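Local atomic coordinates of lipoprotein (Clostridium difficile, PDB entry 4OTE), a protein that probably serves as the substrate-binding lipoprotein of a methionine uptake system, holding selenomethionine in its pocket in the crystal. Residues C85-Y90 and L119-S124; V166-I171 and N186-A191. All blocks are in the same frame, centred on the assembly; numbering follows the deposited sequence.

Interaction 1: C85-Y90 and L119-S124; sequences CPAILY and LRYLES. With MSE (selenomethionine), chain C.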
loop_
_atom_site.group_PDB
_atom_site.type_symbol
_atom_site.label_atom_id
_atom_site.label_comp_id
_atom_site.label_asym_id
_atom_site.label_seq_id
_atom_site.Cartn_x
_atom_site.Cartn_y
_atom_site.Cartn_z
ATOM N N CYS A 85 -0.910 1.037 5.815
ATOM C CA CYS A 85 -0.250 -0.236 5.605
ATOM C C CYS A 85 1.250 0.038 5.594
ATOM O O CYS A 85 1.857 0.120 4.524
ATOM C CB CYS A 85 -0.689 -0.852 4.270
ATOM S SG CYS A 85 -2.467 -1.171 4.113
ATOM N N PRO A 86 1.853 0.208 6.787
ATOM C CA PRO A 86 3.268 0.559 6.847
ATOM C C PRO A 86 4.124 -0.432 6.073
ATOM O O PRO A 86 3.886 -1.638 6.149
ATOM C CB PRO A 86 3.595 0.477 8.342
ATOM C CG PRO A 86 2.296 0.617 9.043
ATOM C CD PRO A 86 1.266 0.035 8.127
ATOM N N ALA A 87 5.094 0.080 5.321
ATOM C CA ALA A 87 6.056 -0.766 4.628
ATOM C C ALA A 87 6.797 -1.616 5.648
ATOM O O ALA A 87 7.170 -1.132 6.711
ATOM C CB ALA A 87 7.041 0.081 3.836
ATOM N N ILE A 88 6.983 -2.888 5.325
ATOM C CA ILE A 88 7.688 -3.809 6.200
ATOM C C ILE A 88 8.905 -4.354 5.469
ATOM O O ILE A 88 8.820 -4.723 4.294
ATOM C CB ILE A 88 6.769 -4.958 6.672
ATOM C CG1 ILE A 88 5.696 -4.400 7.615
ATOM C CG2 ILE A 88 7.579 -6.042 7.384
ATOM C CD1 ILE A 88 4.581 -5.371 7.929
ATOM N N LEU A 89 10.037 -4.373 6.165
ATOM C CA LEU A 89 11.270 -4.935 5.638
ATOM C C LEU A 89 11.315 -6.406 6.040
ATOM O O LEU A 89 11.315 -6.725 7.231
ATOM C CB LEU A 89 12.479 -4.174 6.194
ATOM C CG LEU A 89 13.875 -4.529 5.657
ATOM C CD1 LEU A 89 13.974 -4.285 4.162
ATOM C CD2 LEU A 89 14.949 -3.739 6.393
ATOM N N TYR A 90 11.319 -7.289 5.041
ATOM C CA TYR A 90 11.314 -8.735 5.258
ATOM C C TYR A 90 12.695 -9.315 4.989
ATOM O O TYR A 90 13.481 -8.741 4.239
ATOM C CB TYR A 90 10.305 -9.417 4.331
ATOM C CG TYR A 90 8.862 -9.070 4.608
ATOM C CD1 TYR A 90 8.276 -7.953 4.028
ATOM C CD2 TYR A 90 8.077 -9.868 5.435
ATOM C CE1 TYR A 90 6.953 -7.632 4.268
ATOM C CE2 TYR A 90 6.751 -9.554 5.683
ATOM C CZ TYR A 90 6.192 -8.434 5.095
ATOM O OH TYR A 90 4.877 -8.105 5.330
ATOM N N LEU A 119 14.474 4.486 1.118
ATOM C CA LEU A 119 15.826 4.934 1.449
ATOM C C LEU A 119 15.818 5.840 2.674
ATOM O O LEU A 119 16.724 5.764 3.504
ATOM C CB LEU A 119 16.475 5.653 0.265
ATOM C CG LEU A 119 16.801 4.781 -0.951
ATOM C CD1 LEU A 119 17.219 5.656 -2.123
ATOM C CD2 LEU A 119 17.881 3.756 -0.633
ATOM N N ARG A 120 14.792 6.683 2.792
ATOM C CA ARG A 120 14.653 7.556 3.958
ATOM C C ARG A 120 14.313 6.781 5.231
ATOM O O ARG A 120 14.714 7.189 6.324
ATOM C CB ARG A 120 13.622 8.659 3.709
ATOM C CG ARG A 120 14.060 9.661 2.648
ATOM C CD ARG A 120 13.989 11.099 3.141
ATOM N NE ARG A 120 14.589 12.042 2.191
ATOM C CZ ARG A 120 15.793 12.609 2.309
ATOM N NH1 ARG A 120 16.587 12.351 3.346
ATOM N NH2 ARG A 120 16.211 13.452 1.371
ATOM N N TYR A 121 13.581 5.673 5.102
ATOM C CA TYR A 121 13.354 4.794 6.251
ATOM C C TYR A 121 14.696 4.246 6.736
ATOM O O TYR A 121 14.995 4.289 7.928
ATOM C CB TYR A 121 12.409 3.629 5.918
ATOM C CG TYR A 121 10.966 4.002 5.616
ATOM C CD1 TYR A 121 10.307 5.010 6.324
ATOM C CD2 TYR A 121 10.245 3.311 4.644
ATOM C CE1 TYR A 121 8.988 5.336 6.049
ATOM C CE2 TYR A 121 8.927 3.628 4.364
ATOM C CZ TYR A 121 8.299 4.641 5.069
ATOM O OH TYR A 121 6.980 4.953 4.787
ATOM N N LEU A 122 15.507 3.754 5.802
ATOM C CA LEU A 122 16.831 3.222 6.131
ATOM C C LEU A 122 17.752 4.287 6.742
ATOM O O LEU A 122 18.579 3.972 7.604
ATOM C CB LEU A 122 17.485 2.593 4.898
ATOM C CG LEU A 122 16.792 1.340 4.349
ATOM C CD1 LEU A 122 17.435 0.901 3.042
ATOM C CD2 LEU A 122 16.814 0.202 5.359
ATOM N N GLU A 123 17.602 5.536 6.301
ATOM C CA GLU A 123 18.312 6.660 6.910
ATOM C C GLU A 123 17.884 6.862 8.360
ATOM O O GLU A 123 18.727 7.027 9.244
ATOM C CB GLU A 123 18.072 7.950 6.118
ATOM C CG GLU A 123 18.726 9.188 6.718
ATOM C CD GLU A 123 18.606 10.405 5.823
ATOM O OE1 GLU A 123 17.506 10.638 5.279
ATOM O OE2 GLU A 123 19.612 11.136 5.668
ATOM N N SER A 124 16.577 6.836 8.604
ATOM C CA SER A 124 16.040 7.109 9.941
ATOM C C SER A 124 16.458 6.069 10.987
ATOM O O SER A 124 16.412 6.351 12.182
ATOM C CB SER A 124 14.512 7.229 9.896
ATOM O OG SER A 124 13.899 5.964 9.743
HETATM N N MSE C 301 -1.108 -0.840 0.339
HETATM C CA MSE C 301 -0.045 -0.006 -0.316
HETATM C C MSE C 301 0.666 0.771 0.736
HETATM O O MSE C 301 0.041 1.515 1.498
HETATM O OXT MSE C 301 1.891 0.670 0.835
HETATM C CB MSE C 301 -0.599 0.967 -1.356
HETATM C CG MSE C 301 0.519 1.684 -2.117
HETATM SE SE MSE C 301 -0.221 3.068 -3.312
HETATM C CE MSE C 301 -0.992 1.855 -4.643
HETATM O O HOH W 1 5.089 2.830 4.629
#
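Ala87 and Tyr121, with Leu89 and Leu122, form a sparse apolar helix-on-sheet contact in the lobe built on the five-stranded sheet. The backbones stand well apart, 9.3 Å between the CA atoms of Ala87 and Tyr121, and side chains span the gap, burying 92 Å² in total. Tyr121 reaches out from helix 112-124 with its CG set beside the backbone N and anti to the carbonyl carbon (chi1 -67°), and Ala87 CB approaches the ring obliquely, 4.1 Å from Tyr121 CE2. Two residues on, within strand 88-90, the leucines meet methyl to methyl, Leu89 CD2 lying 4.5 Å from Leu122 CD2.

No direct hydrogen bond joins the segments, but one water links them: it accepts from Ala87 N at 2.8 Å and is hydrogen-bonded to Tyr121 OH, also at 2.8 Å. Tyr121 thus packs by its ring and, through the water, couples its hydroxyl to the backbone just ahead of the strand.

At the start of segment 85-90, in the loop ahead of the strand, Cys85 lines the ligand pocket, its CB 3.7 Å from selenomethionine O. A chain passing from strand 76-84 of one sheet into strand 88-90 of the other, beside the ligand, is the interlobe crossover characteristic of periplasmic-binding-protein folds.

Interaction 2: V166-I171 and N186-A191; sequences VTAAFI and NGIYTA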
loop_
_atom_site.group_PDB
_atom_site.type_symbol
_atom_site.label_atom_id
_atom_site.label_comp_id
_atom_site.label_asym_id
_atom_site.label_seq_id
_atom_site.Cartn_x
_atom_site.Cartn_y
_atom_site.Cartn_z
ATOM N N VAL A 166 18.363 -12.273 -1.845
ATOM C CA VAL A 166 18.818 -11.004 -1.258
ATOM C C VAL A 166 18.822 -11.096 0.265
ATOM O O VAL A 166 18.302 -12.054 0.828
ATOM C CB VAL A 166 17.941 -9.807 -1.703
ATOM C CG1 VAL A 166 17.930 -9.686 -3.220
ATOM C CG2 VAL A 166 16.519 -9.925 -1.159
ATOM N N THR A 167 19.415 -10.105 0.927
ATOM C CA THR A 167 19.490 -10.100 2.390
ATOM C C THR A 167 18.150 -9.719 3.002
ATOM O O THR A 167 17.686 -10.375 3.928
ATOM C CB THR A 167 20.563 -9.128 2.921
ATOM O OG1 THR A 167 21.812 -9.381 2.268
ATOM C CG2 THR A 167 20.740 -9.295 4.432
ATOM N N ALA A 168 17.548 -8.650 2.485
ATOM C CA ALA A 168 16.238 -8.181 2.937
ATOM C C ALA A 168 15.494 -7.479 1.800
ATOM O O ALA A 168 16.096 -7.144 0.782
ATOM C CB ALA A 168 16.399 -7.238 4.116
ATOM N N ALA A 169 14.191 -7.258 1.979
ATOM C CA ALA A 169 13.377 -6.591 0.959
ATOM C C ALA A 169 12.182 -5.839 1.554
ATOM O O ALA A 169 11.514 -6.344 2.458
ATOM C CB ALA A 169 12.893 -7.606 -0.065
ATOM N N PHE A 170 11.937 -4.631 1.046
ATOM C CA PHE A 170 10.733 -3.862 1.382
ATOM C C PHE A 170 9.572 -4.342 0.510
ATOM O O PHE A 170 9.661 -4.290 -0.720
ATOM C CB PHE A 170 10.947 -2.360 1.139
ATOM C CG PHE A 170 11.606 -1.634 2.285
ATOM C CD1 PHE A 170 10.922 -1.418 3.473
ATOM C CD2 PHE A 170 12.895 -1.131 2.161
ATOM C CE1 PHE A 170 11.518 -0.737 4.523
ATOM C CE2 PHE A 170 13.495 -0.453 3.210
ATOM C CZ PHE A 170 12.804 -0.252 4.390
ATOM N N ILE A 171 8.492 -4.810 1.140
ATOM C CA ILE A 171 7.342 -5.348 0.405
ATOM C C ILE A 171 6.016 -4.809 0.948
ATOM O O ILE A 171 5.724 -4.920 2.147
ATOM C CB ILE A 171 7.311 -6.894 0.448
ATOM C CG1 ILE A 171 8.666 -7.478 0.031
ATOM C CG2 ILE A 171 6.213 -7.432 -0.467
ATOM C CD1 ILE A 171 8.736 -8.989 0.076
ATOM N N ASN A 186 9.088 -13.070 9.817
ATOM C CA ASN A 186 10.164 -12.642 8.915
ATOM C C ASN A 186 10.355 -11.136 8.719
ATOM O O ASN A 186 11.223 -10.719 7.953
ATOM C CB ASN A 186 9.967 -13.321 7.557
ATOM C CG ASN A 186 10.382 -14.774 7.581
ATOM O OD1 ASN A 186 9.547 -15.671 7.678
ATOM N ND2 ASN A 186 11.685 -15.012 7.536
ATOM N N GLY A 187 9.560 -10.324 9.407
ATOM C CA GLY A 187 9.710 -8.877 9.345
ATOM C C GLY A 187 10.769 -8.424 10.329
ATOM O O GLY A 187 10.795 -8.890 11.464
ATOM N N ILE A 188 11.652 -7.529 9.894
ATOM C CA ILE A 188 12.709 -7.004 10.764
ATOM C C ILE A 188 12.577 -5.499 11.030
ATOM O O ILE A 188 13.295 -4.946 11.851
ATOM C CB ILE A 188 14.118 -7.321 10.203
ATOM C CG1 ILE A 188 14.393 -6.571 8.898
ATOM C CG2 ILE A 188 14.274 -8.821 9.985
ATOM C CD1 ILE A 188 15.807 -6.762 8.382
ATOM N N TYR A 189 11.657 -4.843 10.336
ATOM C CA TYR A 189 11.425 -3.419 10.521
ATOM C C TYR A 189 10.080 -3.058 9.919
ATOM O O TYR A 189 9.752 -3.492 8.812
ATOM C CB TYR A 189 12.536 -2.592 9.860
ATOM C CG TYR A 189 12.211 -1.120 9.732
ATOM C CD1 TYR A 189 12.380 -0.252 10.807
ATOM C CD2 TYR A 189 11.723 -0.599 8.537
ATOM C CE1 TYR A 189 12.081 1.095 10.694
ATOM C CE2 TYR A 189 11.414 0.745 8.418
ATOM C CZ TYR A 189 11.599 1.589 9.496
ATOM O OH TYR A 189 11.291 2.924 9.370
ATOM N N THR A 190 9.303 -2.280 10.666
ATOM C CA THR A 190 8.043 -1.738 10.186
ATOM C C THR A 190 8.159 -0.222 10.184
ATOM O O THR A 190 8.686 0.363 11.132
ATOM C CB THR A 190 6.876 -2.165 11.092
ATOM O OG1 THR A 190 6.906 -3.585 11.268
ATOM C CG2 THR A 190 5.535 -1.763 10.485
ATOM N N ALA A 191 7.672 0.407 9.118
ATOM C CA ALA A 191 7.772 1.860 8.972
ATOM C C ALA A 191 6.837 2.573 9.945
ATOM O O ALA A 191 5.842 1.995 10.386
ATOM C CB ALA A 191 7.460 2.273 7.540
#
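Phe170 and Tyr189 meet rim to rim across the strand that separates their own, and they bury more surface than the other residues of this contact. Phe170 CE1 is 4.0 Å from Tyr189 CD2 and 4.2 Å from Tyr189 CE2, and each approaching carbon lies near the plane of the opposing ring. Edges therefore touch, and neither ring covers the face of its partner. Tyr189 is brought there by a CG anti to its backbone N (chi1 167°), whereas Phe170 holds its CG beside its own N.

Ala168 supplies the second, smaller touch, its CB 4.3 Å from Ile188 CD1. The consecutive residues Ile188 and Tyr189 both direct their CB atoms at segment 166-171, which a regular strand would not allow. The near-helical psi of Ile188 (-8°) breaks the alternation, and Leu89 hydrogen-bonds by its backbone to both residues, as in a beta bulge.

Between the CA atoms of Ala168 and Ile188 lie 8.7 Å, and no hydrogen bond crosses directly. Strand 88-90 fills the interval, with Leu89 touching Ala168, Phe170 and Ile188. Helix 112-124 packs over the same face, Leu122 against Phe170 and Tyr121 against Tyr189, while strand 105-109 pairs with strand 168-171 on its other side.

Overall arrangement
The two interactions lie on the same face of one five-stranded sheet, their centres 8 Å apart. Interaction 1 sets helix 112-124 over strand 88-90; interaction 2 joins the strands flanking it, 168-171 and 187-190, both antiparallel to it. Probable hydrogen bonds tie them together: Tyr90 N to Ala169 O at 2.8 Å and Leu89 O to Ile188 N at 2.8 Å. Along the chain both segments of interaction 1 precede those of interaction 2. Together they form one layer of helix over sheet in this lobe, and segment 85-90 runs on from Cys85 of the ligand pocket.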